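Local coordinates for protein oxalate--CoA ligase (Arabidopsis thaliana, PDB 5IE2) that belongs to the AMP-binding (ANL) superfamily of enzymes, with a large N-terminal part and a smaller C-terminal domain, and is modelled here with adenosine-5'-triphosphate, at residues T206-P211 / A230-P235; A254-A259 / L282-S287; E93-Y98 / A115-A120; V58-F63 / A84-A89; V465-I470 / K485-T490. All coordinates share one frame; numbering follows the deposited sequence.

How the contacts relate
Contacts 1, 2, 4 and 5 are worked examples of how a chain pairs parallel strands through beta-alpha-beta units, while contact 3 is a pair of helices packed beside one such unit. Along the chain the order is contact 4, 3, 1, 2 and 5. Contacts 4 and 3 touch, their centres 10 Å apart, because helix 92-101 follows strand 82-85 and rests on the sheet of contact 4. Contacts 1 and 2 also touch, with centres 11 Å apart, and join two different sheets through T206 and W256. Contacts 1 to 4 lie in the large N-terminal part. Contact 5 belongs to the C-terminal domain and its separate three-stranded sheet, its nearest atoms about 21 Å or more from the others.

Contact 1 of 5, residues T206-P211 / A230-P235; sequences TVIVLP and AAVTLP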
# COMPACT_ATOMS: atom_id res chain seq x y z
N THR A 206 14.75 -5.75 3.20
CA THR A 206 13.38 -6.31 3.26
C THR A 206 13.04 -7.11 2.02
O THR A 206 13.73 -7.03 0.98
CB THR A 206 12.31 -5.18 3.47
OG1 THR A 206 11.09 -5.81 3.87
CG2 THR A 206 12.05 -4.40 2.18
N VAL A 207 11.97 -7.91 2.13
CA VAL A 207 11.43 -8.66 0.99
C VAL A 207 10.05 -8.07 0.68
O VAL A 207 9.26 -7.93 1.60
CB VAL A 207 11.28 -10.17 1.30
CG1 VAL A 207 10.48 -10.91 0.18
CG2 VAL A 207 12.70 -10.80 1.52
N ILE A 208 9.82 -7.72 -0.57
CA ILE A 208 8.53 -7.14 -1.02
C ILE A 208 7.48 -8.26 -1.16
O ILE A 208 7.68 -9.22 -1.94
CB ILE A 208 8.67 -6.43 -2.38
CG1 ILE A 208 9.74 -5.34 -2.31
CG2 ILE A 208 7.27 -5.87 -2.83
CD1 ILE A 208 9.37 -4.19 -1.38
N VAL A 209 6.36 -8.11 -0.44
CA VAL A 209 5.30 -9.09 -0.47
C VAL A 209 3.96 -8.48 -0.92
O VAL A 209 2.90 -9.13 -0.80
CB VAL A 209 5.10 -9.78 0.91
CG1 VAL A 209 6.42 -10.55 1.34
CG2 VAL A 209 4.66 -8.76 2.01
N LEU A 210 4.01 -7.26 -1.44
CA LEU A 210 2.79 -6.59 -1.90
C LEU A 210 2.96 -6.10 -3.33
O LEU A 210 4.08 -5.78 -3.71
CB LEU A 210 2.49 -5.36 -1.00
CG LEU A 210 2.24 -5.61 0.50
CD1 LEU A 210 2.17 -4.27 1.26
CD2 LEU A 210 0.92 -6.39 0.73
N PRO A 211 1.85 -5.89 -4.08
CA PRO A 211 2.01 -5.34 -5.45
C PRO A 211 2.63 -3.96 -5.50
O PRO A 211 2.24 -3.09 -4.73
CB PRO A 211 0.57 -5.30 -6.02
CG PRO A 211 -0.34 -5.45 -4.81
CD PRO A 211 0.44 -6.20 -3.76
N ALA A 230 19.22 1.37 1.88
CA ALA A 230 18.90 -0.01 2.32
C ALA A 230 18.72 -0.92 1.10
O ALA A 230 18.82 -0.46 -0.06
CB ALA A 230 17.58 -0.03 3.21
N ALA A 231 18.41 -2.20 1.34
CA ALA A 231 18.20 -3.16 0.25
C ALA A 231 16.78 -3.73 0.22
O ALA A 231 16.10 -3.84 1.26
CB ALA A 231 19.22 -4.33 0.35
N VAL A 232 16.38 -4.09 -0.98
CA VAL A 232 15.08 -4.67 -1.28
C VAL A 232 15.27 -5.96 -2.04
O VAL A 232 16.03 -5.96 -2.98
CB VAL A 232 14.26 -3.66 -2.16
CG1 VAL A 232 12.93 -4.24 -2.54
CG2 VAL A 232 14.06 -2.35 -1.40
N THR A 233 14.53 -7.01 -1.68
CA THR A 233 14.56 -8.26 -2.47
C THR A 233 13.19 -8.52 -3.06
O THR A 233 12.19 -8.43 -2.35
CB THR A 233 15.00 -9.46 -1.61
OG1 THR A 233 16.33 -9.22 -1.13
CG2 THR A 233 14.93 -10.82 -2.43
N LEU A 234 13.13 -8.81 -4.35
CA LEU A 234 11.89 -9.22 -5.00
C LEU A 234 11.87 -10.75 -5.07
O LEU A 234 12.87 -11.37 -5.46
CB LEU A 234 11.80 -8.63 -6.41
CG LEU A 234 12.08 -7.11 -6.45
CD1 LEU A 234 12.06 -6.61 -7.88
CD2 LEU A 234 10.98 -6.46 -5.57
N PRO A 235 10.75 -11.35 -4.71
CA PRO A 235 10.61 -12.82 -4.91
C PRO A 235 10.82 -13.26 -6.38
O PRO A 235 10.49 -12.56 -7.36
CB PRO A 235 9.18 -13.13 -4.48
CG PRO A 235 8.80 -12.00 -3.48
CD PRO A 235 9.53 -10.75 -4.11
O HOH W 1 16.67 -7.37 0.82
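I208 lies across V232 and beside L234, and it gives up more surface to the facing segment than any other residue of the pair. Its CG1, anti to the carbonyl carbon (chi1 -57°), is directed at the valine and comes to 3.4 Å from V232 CG1, a tighter fit than ordinary van der Waals contact. The same I208 CG1 also meets L234 CD2 at 3.7 Å, and here the two side chains run in the same direction. The backbone of I208 is held too: its N donates to T233 O at 3.0 Å, while P235 CD packs on I208 O at 3.2 Å.

T206 contributes mainly through its backbone. T206 N donates to A231 O, and T206 O accepts from T233 N at 2.8 Å, two of the three backbone bonds of the parallel ladder. A water binds T206 O at 3.0 Å and T233 OG1 at 2.7 Å, bridging the strands beside that ladder. T233 OG1 is also bonded to R21, whereas T206 OG1 turns to W256 O. V207 and T233 share the face away from T206 and V232, and there V207 CG2 passes T233 CB at 4.1 Å.

Helix 215-227 makes the crossover between the two strands and covers T206 and V232, helix 242-251 packs on V207, and strand 21-25 continues the sheet beyond strand 231-234.

Contact 2 of 5, residues A254-A259 / L282-S287; sequences ATWYTA and LRFIRS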
# COMPACT_ATOMS: atom_id res chain seq x y z
N ALA A 254 17.24 -9.96 5.83
CA ALA A 254 16.15 -8.99 6.11
C ALA A 254 16.12 -8.57 7.57
O ALA A 254 16.44 -9.35 8.48
CB ALA A 254 14.80 -9.56 5.75
N THR A 255 15.71 -7.31 7.77
CA THR A 255 15.62 -6.74 9.10
C THR A 255 14.19 -6.29 9.41
O THR A 255 13.91 -5.88 10.54
CB THR A 255 16.54 -5.52 9.27
OG1 THR A 255 16.22 -4.55 8.27
CG2 THR A 255 18.05 -5.92 9.12
N TRP A 256 13.33 -6.29 8.39
CA TRP A 256 11.92 -5.90 8.63
C TRP A 256 11.09 -6.34 7.43
O TRP A 256 11.67 -6.68 6.37
CB TRP A 256 11.83 -4.35 8.82
CG TRP A 256 12.14 -3.58 7.59
CD1 TRP A 256 13.38 -3.44 6.99
CD2 TRP A 256 11.21 -2.85 6.77
NE1 TRP A 256 13.28 -2.65 5.87
CE2 TRP A 256 11.97 -2.23 5.73
CE3 TRP A 256 9.82 -2.59 6.86
CZ2 TRP A 256 11.37 -1.38 4.74
CZ3 TRP A 256 9.21 -1.73 5.89
CH2 TRP A 256 9.99 -1.17 4.82
N TYR A 257 9.75 -6.27 7.53
CA TYR A 257 8.90 -6.31 6.35
C TYR A 257 7.59 -5.56 6.67
O TYR A 257 7.29 -5.27 7.85
CB TYR A 257 8.59 -7.76 5.83
CG TYR A 257 7.56 -8.56 6.62
CD1 TYR A 257 6.23 -8.65 6.19
CD2 TYR A 257 7.93 -9.23 7.78
CE1 TYR A 257 5.28 -9.38 6.90
CE2 TYR A 257 7.01 -9.97 8.50
CZ TYR A 257 5.67 -10.06 8.04
OH TYR A 257 4.75 -10.78 8.75
N THR A 258 6.87 -5.24 5.61
CA THR A 258 5.58 -4.58 5.77
C THR A 258 4.56 -5.34 4.94
O THR A 258 4.88 -5.84 3.82
CB THR A 258 5.67 -3.08 5.34
OG1 THR A 258 4.41 -2.45 5.59
CG2 THR A 258 6.01 -2.94 3.84
N ALA A 259 3.33 -5.46 5.46
CA ALA A 259 2.31 -6.17 4.73
C ALA A 259 0.96 -5.68 5.20
O ALA A 259 0.87 -4.91 6.16
CB ALA A 259 2.43 -7.69 4.92
N LEU A 282 14.05 -9.81 13.50
CA LEU A 282 13.74 -8.55 12.77
C LEU A 282 13.69 -7.38 13.76
O LEU A 282 13.36 -7.56 14.94
CB LEU A 282 12.39 -8.70 12.08
CG LEU A 282 12.30 -9.87 11.13
CD1 LEU A 282 10.86 -9.97 10.51
CD2 LEU A 282 13.39 -9.77 10.02
N ARG A 283 14.01 -6.19 13.27
CA ARG A 283 13.83 -4.97 14.03
C ARG A 283 12.35 -4.70 14.31
O ARG A 283 11.99 -4.29 15.41
CB ARG A 283 14.43 -3.76 13.28
CG ARG A 283 15.91 -3.67 13.28
CD ARG A 283 16.34 -2.15 13.33
NE ARG A 283 16.02 -1.47 12.12
CZ ARG A 283 15.24 -0.39 12.02
NH1 ARG A 283 14.65 0.17 13.09
NH2 ARG A 283 15.08 0.14 10.83
N PHE A 284 11.51 -4.93 13.32
CA PHE A 284 10.06 -4.72 13.47
C PHE A 284 9.33 -5.37 12.31
O PHE A 284 9.92 -5.70 11.27
CB PHE A 284 9.68 -3.21 13.55
CG PHE A 284 9.96 -2.45 12.28
CD1 PHE A 284 8.98 -2.25 11.31
CD2 PHE A 284 11.23 -1.95 12.03
CE1 PHE A 284 9.26 -1.54 10.15
CE2 PHE A 284 11.52 -1.24 10.88
CZ PHE A 284 10.55 -1.04 9.93
N ILE A 285 8.03 -5.52 12.49
CA ILE A 285 7.15 -5.99 11.44
C ILE A 285 6.09 -4.91 11.32
O ILE A 285 5.62 -4.44 12.33
CB ILE A 285 6.51 -7.36 11.80
CG1 ILE A 285 7.58 -8.47 11.69
CG2 ILE A 285 5.29 -7.67 10.84
CD1 ILE A 285 7.07 -9.82 12.33
N ARG A 286 5.78 -4.49 10.10
CA ARG A 286 4.82 -3.42 9.92
C ARG A 286 3.51 -3.90 9.30
O ARG A 286 3.51 -4.82 8.46
CB ARG A 286 5.48 -2.32 9.06
CG ARG A 286 4.56 -1.08 8.82
CD ARG A 286 5.36 -0.11 7.94
NE ARG A 286 4.61 1.13 7.69
CZ ARG A 286 3.95 1.42 6.56
NH1 ARG A 286 3.87 0.57 5.53
NH2 ARG A 286 3.35 2.61 6.47
N SER A 287 2.38 -3.27 9.72
CA SER A 287 1.10 -3.56 9.11
C SER A 287 0.43 -2.25 8.71
O SER A 287 0.59 -1.29 9.42
CB SER A 287 0.21 -4.35 10.10
OG SER A 287 -1.07 -4.70 9.52
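T258 and R286 lie side by side, and the arginine reaches its neighbour with a fully extended chain: CG stands anti to the backbone N (chi1 -179°) and the trans run continues to NE. R286 NH1 thus donates to T258 OG1 at 3.1 Å, with the hydroxyl oxygen near the guanidinium plane. Neither group depends on this bond alone, since T258 OG1 is also bonded to H216, R286 NH1 to H319 and R286 NE to Y198. In the backbone, R286 N donates to Y257 O at 2.8 Å, and R286 O accepts both A259 N, at 3.1 Å, and H264 NE2. Further back, R283 N donates to T255 O at 2.7 Å.

Strands 256-259 and 284-287 run parallel, 13° apart, as the two strands of a beta-alpha-beta unit crossed over by helix 261-273; the side chain of S287, at the end of strand 284-287, is about 6 Å from the bound ATP.

F284 O is the exception among these acceptors: buried without a hydrogen-bonding partner in the model, it has a CA-H contact from W256 CA at 3.3 Å. W256 CB sits over a face of the F284 ring, 3.8 Å from its centroid. On the other face of the sheet, that of Y257 and I285, Y257 CE2 meets I285 CG1 at 3.6 Å, and Y257 OH is bonded to H264. R283 forms a salt bridge with D204, which also takes T255 OG1.

Contact 3 of 5, residues E93-Y98 / A115-A120; sequences EEFEFY and APAQEA
F95 lays its ring against A117 where two helices of an alpha/beta region cross. Helix 92-101 follows strand 82-85 and helix 115-123 follows strand 104-110, and in this example their local axes pass 8.0 Å apart at a crossing angle of -51°. A117 and A120, with only methyl side chains, are consistent with so close an approach.

Followed outward, F95 first meets A120: its CB lies 3.6 Å from A120 CB. CG then passes A117 CA at 3.7 Å. On the branch nearest P116, CD2 comes to 3.5 Å from A117 N and to 3.9 Å from P116 CB, and CE2 meets the methyl of A117. CD1 and CE1, on the other branch, touch the same methyl. It is centred on the ring, with A117 CB 3.5 Å from the F95 centroid and only 5° off the normal, a CH-pi contact of nearly ideal placing. At the tip, CZ keeps its contact with A117 CB and also packs on T62 and N87, while Y90 meets the ring edge-to-face.

The next residue, E96, sends its carboxylate to K123 in a salt bridge. The E96 backbone is the more closely packed part: A120 CB reaches E96 N at 3.4 Å.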
# COMPACT_ATOMS: atom_id res chain seq x y z
N GLU A 93 -10.50 -4.32 -21.59
CA GLU A 93 -11.43 -3.19 -21.44
C GLU A 93 -10.99 -2.25 -20.31
O GLU A 93 -11.08 -1.00 -20.41
CB GLU A 93 -12.87 -3.69 -21.18
CG GLU A 93 -13.38 -4.80 -22.18
CD GLU A 93 -12.60 -6.13 -22.13
OE1 GLU A 93 -12.18 -6.54 -21.04
OE2 GLU A 93 -12.39 -6.77 -23.18
N GLU A 94 -10.56 -2.87 -19.21
CA GLU A 94 -10.04 -2.11 -18.06
C GLU A 94 -8.79 -1.35 -18.46
O GLU A 94 -8.65 -0.15 -18.18
CB GLU A 94 -9.76 -3.03 -16.89
CG GLU A 94 -11.06 -3.65 -16.33
CD GLU A 94 -10.82 -4.70 -15.25
OE1 GLU A 94 -10.01 -5.63 -15.45
OE2 GLU A 94 -11.41 -4.57 -14.17
N PHE A 95 -7.87 -2.04 -19.13
CA PHE A 95 -6.66 -1.36 -19.60
C PHE A 95 -6.98 -0.20 -20.52
O PHE A 95 -6.34 0.86 -20.43
CB PHE A 95 -5.72 -2.31 -20.32
CG PHE A 95 -4.77 -3.06 -19.41
CD1 PHE A 95 -3.84 -2.38 -18.62
CD2 PHE A 95 -4.79 -4.47 -19.38
CE1 PHE A 95 -2.92 -3.10 -17.80
CE2 PHE A 95 -3.88 -5.17 -18.59
CZ PHE A 95 -2.96 -4.49 -17.78
N GLU A 96 -7.94 -0.36 -21.41
CA GLU A 96 -8.28 0.72 -22.32
C GLU A 96 -8.79 1.91 -21.52
O GLU A 96 -8.38 3.08 -21.77
CB GLU A 96 -9.33 0.28 -23.36
CG GLU A 96 -9.83 1.46 -24.17
CD GLU A 96 -10.82 1.09 -25.28
OE1 GLU A 96 -10.93 -0.11 -25.63
OE2 GLU A 96 -11.47 2.03 -25.79
N PHE A 97 -9.62 1.63 -20.52
CA PHE A 97 -10.09 2.71 -19.67
C PHE A 97 -8.95 3.44 -18.92
O PHE A 97 -8.93 4.67 -18.90
CB PHE A 97 -11.11 2.22 -18.63
CG PHE A 97 -11.56 3.31 -17.68
CD1 PHE A 97 -12.58 4.18 -18.05
CD2 PHE A 97 -10.92 3.51 -16.47
CE1 PHE A 97 -12.99 5.20 -17.20
CE2 PHE A 97 -11.30 4.56 -15.61
CZ PHE A 97 -12.35 5.40 -15.98
N TYR A 98 -8.05 2.69 -18.28
CA TYR A 98 -7.04 3.34 -17.45
C TYR A 98 -5.96 4.01 -18.30
O TYR A 98 -5.40 5.02 -17.90
CB TYR A 98 -6.41 2.30 -16.48
CG TYR A 98 -7.39 1.96 -15.37
CD1 TYR A 98 -7.82 2.94 -14.49
CD2 TYR A 98 -7.91 0.66 -15.22
CE1 TYR A 98 -8.75 2.67 -13.50
CE2 TYR A 98 -8.84 0.37 -14.22
CZ TYR A 98 -9.25 1.39 -13.35
OH TYR A 98 -10.18 1.17 -12.34
N ALA A 115 -0.85 -9.42 -22.90
CA ALA A 115 -1.69 -9.37 -24.09
C ALA A 115 -2.88 -8.40 -23.97
O ALA A 115 -3.13 -7.64 -24.91
CB ALA A 115 -2.16 -10.82 -24.46
N PRO A 116 -3.59 -8.41 -22.83
CA PRO A 116 -4.69 -7.44 -22.72
C PRO A 116 -4.18 -5.99 -22.76
O PRO A 116 -4.84 -5.14 -23.39
CB PRO A 116 -5.32 -7.76 -21.35
CG PRO A 116 -4.99 -9.21 -21.13
CD PRO A 116 -3.58 -9.35 -21.69
N ALA A 117 -3.05 -5.69 -22.11
CA ALA A 117 -2.59 -4.31 -22.10
C ALA A 117 -2.14 -3.93 -23.50
O ALA A 117 -2.44 -2.84 -23.98
CB ALA A 117 -1.44 -4.08 -21.09
N GLN A 118 -1.48 -4.84 -24.17
CA GLN A 118 -1.03 -4.58 -25.55
C GLN A 118 -2.18 -4.39 -26.53
O GLN A 118 -2.12 -3.56 -27.46
CB GLN A 118 -0.13 -5.71 -26.03
CG GLN A 118 1.25 -5.65 -25.39
CD GLN A 118 2.10 -6.87 -25.67
OE1 GLN A 118 2.54 -7.55 -24.75
NE2 GLN A 118 2.34 -7.16 -26.94
N GLU A 119 -3.23 -5.16 -26.33
CA GLU A 119 -4.48 -5.06 -27.12
C GLU A 119 -5.10 -3.67 -26.94
O GLU A 119 -5.45 -2.95 -27.92
CB GLU A 119 -5.47 -6.15 -26.70
CG GLU A 119 -6.81 -6.16 -27.45
CD GLU A 119 -7.82 -7.20 -26.90
OE1 GLU A 119 -7.36 -8.24 -26.38
OE2 GLU A 119 -9.06 -6.96 -26.99
N ALA A 120 -5.22 -3.27 -25.67
CA ALA A 120 -5.76 -1.92 -25.37
C ALA A 120 -4.88 -0.78 -25.96
O ALA A 120 -5.39 0.19 -26.51
CB ALA A 120 -5.92 -1.73 -23.84

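Contact 4 of 5, residues V58-F63 / A84-A89; sequences VVALTF and APLNAA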
# COMPACT_ATOMS: atom_id res chain seq x y z
N VAL A 58 2.90 11.10 -19.62
CA VAL A 58 2.53 9.96 -18.74
C VAL A 58 2.94 8.65 -19.41
O VAL A 58 2.65 8.46 -20.59
CB VAL A 58 1.02 9.93 -18.42
CG1 VAL A 58 0.66 8.68 -17.58
CG2 VAL A 58 0.64 11.24 -17.64
N VAL A 59 3.66 7.79 -18.68
CA VAL A 59 4.07 6.50 -19.23
C VAL A 59 3.42 5.41 -18.36
O VAL A 59 3.62 5.38 -17.17
CB VAL A 59 5.60 6.34 -19.21
CG1 VAL A 59 6.03 4.91 -19.65
CG2 VAL A 59 6.30 7.41 -20.06
N ALA A 60 2.66 4.53 -18.97
CA ALA A 60 2.01 3.42 -18.23
C ALA A 60 2.98 2.26 -18.12
O ALA A 60 3.80 2.04 -19.02
CB ALA A 60 0.68 2.96 -18.94
N LEU A 61 2.96 1.59 -16.96
CA LEU A 61 3.83 0.41 -16.76
C LEU A 61 2.97 -0.77 -16.34
O LEU A 61 2.13 -0.63 -15.43
CB LEU A 61 4.87 0.67 -15.66
CG LEU A 61 5.83 1.81 -16.00
CD1 LEU A 61 5.34 3.05 -15.32
CD2 LEU A 61 7.24 1.47 -15.57
N THR A 62 3.13 -1.94 -16.96
CA THR A 62 2.45 -3.09 -16.34
C THR A 62 3.41 -4.28 -16.32
O THR A 62 3.88 -4.78 -17.37
CB THR A 62 1.10 -3.41 -17.01
OG1 THR A 62 0.42 -4.42 -16.23
CG2 THR A 62 1.26 -3.86 -18.46
N PHE A 63 3.77 -4.66 -15.10
CA PHE A 63 4.80 -5.67 -14.81
C PHE A 63 4.36 -6.45 -13.58
O PHE A 63 3.67 -5.90 -12.72
CB PHE A 63 6.14 -5.01 -14.47
CG PHE A 63 6.86 -4.32 -15.64
CD1 PHE A 63 7.98 -4.92 -16.23
CD2 PHE A 63 6.54 -3.00 -16.00
CE1 PHE A 63 8.68 -4.27 -17.26
CE2 PHE A 63 7.23 -2.33 -17.04
CZ PHE A 63 8.33 -2.94 -17.66
N ALA A 84 2.58 5.61 -14.48
CA ALA A 84 1.24 5.14 -14.19
C ALA A 84 1.29 3.60 -14.15
O ALA A 84 1.01 2.94 -15.16
CB ALA A 84 0.25 5.64 -15.26
N PRO A 85 1.66 3.04 -13.00
CA PRO A 85 1.70 1.56 -12.84
C PRO A 85 0.27 1.02 -12.86
O PRO A 85 -0.64 1.61 -12.26
CB PRO A 85 2.38 1.37 -11.49
CG PRO A 85 2.40 2.71 -10.82
CD PRO A 85 2.14 3.77 -11.81
N LEU A 86 0.06 -0.09 -13.56
CA LEU A 86 -1.27 -0.67 -13.71
C LEU A 86 -1.21 -2.16 -13.36
O LEU A 86 -0.21 -2.83 -13.65
CB LEU A 86 -1.79 -0.49 -15.14
CG LEU A 86 -2.01 0.98 -15.57
CD1 LEU A 86 -2.44 1.01 -17.03
CD2 LEU A 86 -3.07 1.66 -14.69
N ASN A 87 -2.26 -2.65 -12.71
CA ASN A 87 -2.44 -4.06 -12.36
C ASN A 87 -2.32 -4.94 -13.59
O ASN A 87 -3.12 -4.78 -14.49
CB ASN A 87 -3.85 -4.22 -11.72
CG ASN A 87 -4.10 -5.63 -11.16
OD1 ASN A 87 -3.39 -6.58 -11.47
ND2 ASN A 87 -5.12 -5.75 -10.31
N ALA A 88 -1.39 -5.88 -13.63
CA ALA A 88 -1.19 -6.70 -14.81
C ALA A 88 -2.41 -7.57 -15.11
O ALA A 88 -2.53 -8.08 -16.23
CB ALA A 88 0.07 -7.60 -14.66
N ALA A 89 -3.30 -7.73 -14.12
CA ALA A 89 -4.43 -8.66 -14.26
C ALA A 89 -5.68 -8.01 -14.86
O ALA A 89 -6.72 -8.66 -15.01
CB ALA A 89 -4.78 -9.26 -12.90
O HOH W 2 2.61 -2.89 -13.00
O HOH W 3 1.09 -6.17 -12.06
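T62 points its CB toward the facing segment and hangs its hydroxyl above the backbone of L86. A trans chi1 (-173°) swings OG1 over to the second strand's chain, where it donates to L86 O at 3.1 Å, from above the carbonyl plane and not along a lone pair. A88 CB packs on the hydroxyl itself, 3.6 Å from T62 OG1. Before this point the pairing is parallel: A84 N donates to V59 O, L61 N to A84 O, and L86 N to L61 O at 2.8 Å. A60 and A84 share one face of the sheet, where V58 CG1 touches A84 CB at 3.8 Å and L86 CD1 approaches A60 CB at 4.1 Å. L61 and P85 lie on the other face. Past the strands, a water links F63 O, at 2.7 Å, to A88 N.

Helix 67-78 crosses over between the strands and packs on L61 and F63, helix 92-101 covers A60 and L86, and strand 104-110 extends the sheet beyond strand 58-61.

Contact 5 of 5, residues V465-I470 / K485-T490; sequences VTEEDI and KRVFIT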
# COMPACT_ATOMS: atom_id res chain seq x y z
N VAL A 465 -18.33 -24.56 12.44
CA VAL A 465 -18.77 -23.33 13.10
C VAL A 465 -20.21 -23.08 12.75
O VAL A 465 -20.58 -23.19 11.58
CB VAL A 465 -17.92 -22.12 12.65
CG1 VAL A 465 -18.57 -20.84 13.07
CG2 VAL A 465 -16.51 -22.23 13.16
N THR A 466 -21.05 -22.77 13.74
CA THR A 466 -22.43 -22.41 13.45
C THR A 466 -22.64 -20.91 13.67
O THR A 466 -21.88 -20.27 14.39
CB THR A 466 -23.41 -23.17 14.31
OG1 THR A 466 -23.23 -22.80 15.68
CG2 THR A 466 -23.20 -24.70 14.17
N GLU A 467 -23.67 -20.39 13.02
CA GLU A 467 -24.12 -19.03 13.24
C GLU A 467 -24.36 -18.78 14.72
O GLU A 467 -24.02 -17.72 15.26
CB GLU A 467 -25.39 -18.77 12.45
CG GLU A 467 -26.01 -17.42 12.70
CD GLU A 467 -27.18 -17.15 11.80
OE1 GLU A 467 -27.13 -16.19 11.01
OE2 GLU A 467 -28.17 -17.90 11.89
N GLU A 468 -24.96 -19.76 15.39
CA GLU A 468 -25.32 -19.60 16.78
C GLU A 468 -24.11 -19.57 17.70
O GLU A 468 -24.10 -18.78 18.64
CB GLU A 468 -26.29 -20.70 17.22
CG GLU A 468 -27.67 -20.47 16.64
CD GLU A 468 -28.23 -19.09 16.98
OE1 GLU A 468 -28.14 -18.66 18.17
OE2 GLU A 468 -28.72 -18.41 16.04
N ASP A 469 -23.08 -20.36 17.40
CA ASP A 469 -21.82 -20.32 18.13
C ASP A 469 -21.21 -18.91 18.01
O ASP A 469 -20.82 -18.32 19.01
CB ASP A 469 -20.79 -21.32 17.59
CG ASP A 469 -21.16 -22.76 17.87
OD1 ASP A 469 -21.70 -23.06 18.96
OD2 ASP A 469 -20.86 -23.61 16.99
N ILE A 470 -21.16 -18.40 16.78
CA ILE A 470 -20.53 -17.08 16.53
C ILE A 470 -21.28 -15.99 17.25
O ILE A 470 -20.70 -15.13 17.90
CB ILE A 470 -20.49 -16.75 15.03
CG1 ILE A 470 -19.60 -17.73 14.28
CG2 ILE A 470 -19.95 -15.31 14.82
CD1 ILE A 470 -18.14 -17.75 14.77
N LYS A 485 -26.55 -9.84 13.46
CA LYS A 485 -27.85 -10.51 13.54
C LYS A 485 -27.83 -11.77 12.65
O LYS A 485 -28.57 -12.74 12.92
CB LYS A 485 -28.97 -9.56 13.10
CG LYS A 485 -30.38 -10.01 13.52
CD LYS A 485 -30.48 -10.03 15.05
CE LYS A 485 -31.69 -10.79 15.57
NZ LYS A 485 -31.44 -11.27 16.97
N ARG A 486 -26.99 -11.75 11.62
CA ARG A 486 -26.79 -12.91 10.78
C ARG A 486 -25.30 -13.16 10.57
O ARG A 486 -24.51 -12.20 10.45
CB ARG A 486 -27.50 -12.70 9.44
CG ARG A 486 -29.03 -12.84 9.56
CD ARG A 486 -29.72 -12.59 8.23
NE ARG A 486 -29.94 -13.85 7.51
CZ ARG A 486 -30.21 -13.93 6.21
NH1 ARG A 486 -30.28 -12.82 5.46
NH2 ARG A 486 -30.40 -15.12 5.65
N VAL A 487 -24.93 -14.45 10.57
CA VAL A 487 -23.56 -14.92 10.33
C VAL A 487 -23.54 -15.84 9.11
O VAL A 487 -24.14 -16.91 9.14
CB VAL A 487 -23.01 -15.71 11.55
CG1 VAL A 487 -21.59 -16.31 11.27
CG2 VAL A 487 -23.05 -14.86 12.83
N PHE A 488 -22.87 -15.41 8.04
CA PHE A 488 -22.75 -16.23 6.83
C PHE A 488 -21.46 -17.03 6.87
O PHE A 488 -20.38 -16.50 7.16
CB PHE A 488 -22.81 -15.35 5.60
CG PHE A 488 -24.11 -14.63 5.46
CD1 PHE A 488 -25.21 -15.25 4.88
CD2 PHE A 488 -24.25 -13.32 5.94
CE1 PHE A 488 -26.43 -14.59 4.77
CE2 PHE A 488 -25.48 -12.65 5.83
CZ PHE A 488 -26.57 -13.29 5.24
N ILE A 489 -21.57 -18.32 6.63
CA ILE A 489 -20.40 -19.14 6.76
C ILE A 489 -19.94 -19.53 5.39
O ILE A 489 -20.75 -19.94 4.53
CB ILE A 489 -20.66 -20.32 7.63
CG1 ILE A 489 -20.96 -19.75 9.01
CG2 ILE A 489 -19.46 -21.25 7.61
CD1 ILE A 489 -21.42 -20.70 9.95
N THR A 490 -18.65 -19.32 5.14
CA THR A 490 -18.18 -19.48 3.80
C THR A 490 -16.75 -19.98 3.73
O THR A 490 -16.04 -20.04 4.74
CB THR A 490 -18.36 -18.17 3.05
OG1 THR A 490 -17.91 -18.34 1.70
CG2 THR A 490 -17.60 -16.99 3.76
O HOH W 4 -28.41 -16.72 7.97
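V487 is the packed centre, held between I470 and the aliphatic part of E467. I470 CG2 meets V487 CG2 at 3.7 Å, the side chains crossing, and E467 CG comes to 3.6 Å from V487 CB as the glutamate runs past in the opposite direction. Its chain is stretched out from a trans chi1 (175°) and delivers OE1 to the strand: V487 N donates to E467 OE1 at 2.8 Å, nearly straight at 171° and using the anti lone pair.

Helix 467-477 links strand 450-459 to strand 487-489 in a beta-alpha-beta unit of the C-terminal domain. Its start is a capping box, in which D469 N donates to T466 OG1 at 3.0 Å and the return bond from T466 N to D469 OD2 is weak.

At the exposed rim a single methyl of I489 makes a close touch, its CD1 3.1 Å from V465 O. The solvent side is looser around E467, where a water joins OE1 of that residue weakly, at 3.3 Å, to R486 NE.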